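Long-range contact in NS3-like protein (Alongshan virus, PDB 6M40), which probably unwinds viral RNA as an NS3-like helicase, coupling this to hydrolysis of ATP and other ribonucleoside triphosphates: residues A[19-25]-A[145-151]. Residues are numbered along the deposited sequence; the frame is centred on the assembly and turned at random.
Sequences VVLQLFS and CIEMTAT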
loop_
_atom_site.group_PDB
_atom_site.type_symbol
_atom_site.label_atom_id
_atom_site.label_comp_id
_atom_site.label_asym_id
_atom_site.label_seq_id
_atom_site.Cartn_x
_atom_site.Cartn_y
_atom_site.Cartn_z
ATOM N N VAL A 19 -17.948 -10.168 14.299
ATOM C CA VAL A 19 -17.764 -8.727 14.406
ATOM C C VAL A 19 -16.446 -8.369 13.736
ATOM O O VAL A 19 -15.512 -9.175 13.702
ATOM C CB VAL A 19 -17.782 -8.279 15.891
ATOM C CG1 VAL A 19 -17.333 -6.824 16.041
ATOM C CG2 VAL A 19 -19.164 -8.493 16.495
ATOM N N VAL A 20 -16.374 -7.158 13.188
ATOM C CA VAL A 20 -15.117 -6.582 12.719
ATOM C C VAL A 20 -14.665 -5.549 13.738
ATOM O O VAL A 20 -15.451 -4.688 14.152
ATOM C CB VAL A 20 -15.257 -5.940 11.329
ATOM C CG1 VAL A 20 -13.893 -5.484 10.830
ATOM C CG2 VAL A 20 -15.893 -6.914 10.337
ATOM N N LEU A 21 -13.400 -5.629 14.145
ATOM C CA LEU A 21 -12.888 -4.830 15.251
ATOM C C LEU A 21 -11.623 -4.111 14.804
ATOM O O LEU A 21 -10.569 -4.733 14.659
ATOM C CB LEU A 21 -12.622 -5.708 16.475
ATOM C CG LEU A 21 -12.485 -5.047 17.848
ATOM C CD1 LEU A 21 -11.041 -5.172 18.325
ATOM C CD2 LEU A 21 -12.931 -3.602 17.849
ATOM N N GLN A 22 -11.731 -2.801 14.592
ATOM C CA GLN A 22 -10.564 -1.986 14.288
ATOM C C GLN A 22 -9.726 -1.760 15.540
ATOM O O GLN A 22 -10.251 -1.638 16.649
ATOM C CB GLN A 22 -10.979 -0.627 13.729
ATOM C CG GLN A 22 -11.740 -0.660 12.429
ATOM C CD GLN A 22 -11.853 0.723 11.817
ATOM O OE1 GLN A 22 -11.125 1.060 10.887
ATOM N NE2 GLN A 22 -12.762 1.532 12.343
ATOM N N LEU A 23 -8.414 -1.666 15.343
ATOM C CA LEU A 23 -7.485 -1.315 16.412
ATOM C C LEU A 23 -6.462 -0.347 15.844
ATOM O O LEU A 23 -5.602 -0.751 15.055
ATOM C CB LEU A 23 -6.803 -2.551 16.986
ATOM C CG LEU A 23 -7.691 -3.544 17.734
ATOM C CD1 LEU A 23 -6.782 -4.552 18.399
ATOM C CD2 LEU A 23 -8.579 -2.858 18.752
ATOM N N PHE A 24 -6.542 0.915 16.255
ATOM C CA PHE A 24 -5.615 1.934 15.773
ATOM C C PHE A 24 -4.260 1.700 16.432
ATOM O O PHE A 24 -4.041 2.065 17.589
ATOM C CB PHE A 24 -6.178 3.323 16.050
ATOM C CG PHE A 24 -7.383 3.661 15.206
ATOM C CD1 PHE A 24 -8.604 3.048 15.438
ATOM C CD2 PHE A 24 -7.297 4.593 14.184
ATOM C CE1 PHE A 24 -9.715 3.355 14.662
ATOM C CE2 PHE A 24 -8.407 4.903 13.410
ATOM C CZ PHE A 24 -9.612 4.283 13.648
ATOM N N SER A 25 -3.356 1.051 15.697
ATOM C CA SER A 25 -2.005 0.768 16.154
ATOM C C SER A 25 -1.049 1.739 15.480
ATOM O O SER A 25 -1.088 1.893 14.258
ATOM C CB SER A 25 -1.610 -0.665 15.817
ATOM O OG SER A 25 -1.304 -0.790 14.446
ATOM N N CYS A 145 -12.963 -10.566 12.510
ATOM C CA CYS A 145 -11.827 -9.924 11.860
ATOM C C CYS A 145 -11.214 -8.915 12.821
ATOM O O CYS A 145 -11.905 -8.329 13.656
ATOM C CB CYS A 145 -12.247 -9.229 10.551
ATOM S SG CYS A 145 -10.955 -8.275 9.708
ATOM N N ILE A 146 -9.909 -8.705 12.690
ATOM C CA ILE A 146 -9.207 -7.669 13.427
ATOM C C ILE A 146 -8.465 -6.811 12.410
ATOM O O ILE A 146 -7.485 -7.262 11.803
ATOM C CB ILE A 146 -8.247 -8.244 14.474
ATOM C CG1 ILE A 146 -9.046 -8.963 15.564
ATOM C CG2 ILE A 146 -7.403 -7.132 15.090
ATOM C CD1 ILE A 146 -8.206 -9.589 16.637
ATOM N N GLU A 147 -8.929 -5.582 12.231
ATOM C CA GLU A 147 -8.256 -4.596 11.405
ATOM C C GLU A 147 -7.327 -3.747 12.261
ATOM O O GLU A 147 -7.683 -3.344 13.372
ATOM C CB GLU A 147 -9.269 -3.676 10.726
ATOM C CG GLU A 147 -9.773 -4.123 9.388
ATOM C CD GLU A 147 -10.595 -3.048 8.724
ATOM O OE1 GLU A 147 -10.351 -1.854 8.997
ATOM O OE2 GLU A 147 -11.495 -3.395 7.942
HETATM N N MSE A 148 -6.147 -3.453 11.729
HETATM C CA MSE A 148 -5.213 -2.579 12.423
HETATM C C MSE A 148 -4.502 -1.678 11.424
HETATM O O MSE A 148 -3.924 -2.131 10.447
HETATM C CB MSE A 148 -4.199 -3.377 13.253
HETATM C CG MSE A 148 -3.850 -4.752 12.697
HETATM SE SE MSE A 148 -2.648 -5.707 13.920
HETATM C CE MSE A 148 -0.989 -4.740 13.514
ATOM N N THR A 149 -4.574 -0.376 11.694
ATOM C CA THR A 149 -4.089 0.645 10.781
ATOM C C THR A 149 -3.553 1.826 11.575
ATOM O O THR A 149 -3.821 1.977 12.768
ATOM C CB THR A 149 -5.196 1.162 9.856
ATOM O OG1 THR A 149 -6.303 1.575 10.667
ATOM C CG2 THR A 149 -5.626 0.111 8.880
ATOM N N ALA A 150 -2.832 2.701 10.875
ATOM C CA ALA A 150 -2.402 3.984 11.416
ATOM C C ALA A 150 -3.296 5.132 10.954
ATOM O O ALA A 150 -2.819 6.257 10.778
ATOM C CB ALA A 150 -0.947 4.254 11.031
ATOM N N THR A 151 -4.586 4.869 10.754
ATOM C CA THR A 151 -5.538 5.887 10.305
ATOM C C THR A 151 -6.953 5.525 10.737
ATOM O O THR A 151 -7.930 6.082 10.242
ATOM C CB THR A 151 -5.527 6.053 8.779
ATOM O OG1 THR A 151 -5.857 4.803 8.165
ATOM C CG2 THR A 151 -4.166 6.525 8.287
#
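Glu147 lies against Gln22 where strand 20-24, at the border of the six-stranded parallel sheet, pairs with strand 145-149 in the P-loop NTPase fold of the Flavivirus DEAD domain. Both strands run the same way, their axes 24° apart, and strand 111-116 flanks 145-149 on its other side. Glu147 N donates to Leu21 O (3.1 Å), and Glu147 O accepts from Leu23 N (2.7 Å), while Gln22 CA also lies against that oxygen. The extended Glu147 side chain runs alongside that of Gln22, amide and carboxylate planes 88° apart. Their ends have separate partners: Glu147 OE2 hydrogen-bonds to His133 NE2 of helix 123-136, and Gln22 NE2 to Glu159 OE2. Cys145 N reaches Val19 O in the carbonyl plane (3.1 Å), and Cys145 O takes Leu21 N from above its plane. Cys145 CB meets Val20 CG1 at 4.1 Å. The pairing delivers Ser25 to the P-loop (Walker A) carrying Lys31, which by family probably binds nucleotide, beside Thr149-Ala150-Thr151 of helicase motif III. Ser25 N makes a weak hydrogen bond to Thr149 O. Ser25 OG, between its backbone N and carbonyl carbon (chi1 76°), faces Met148, a selenomethionine, 4.1 Å from its CB.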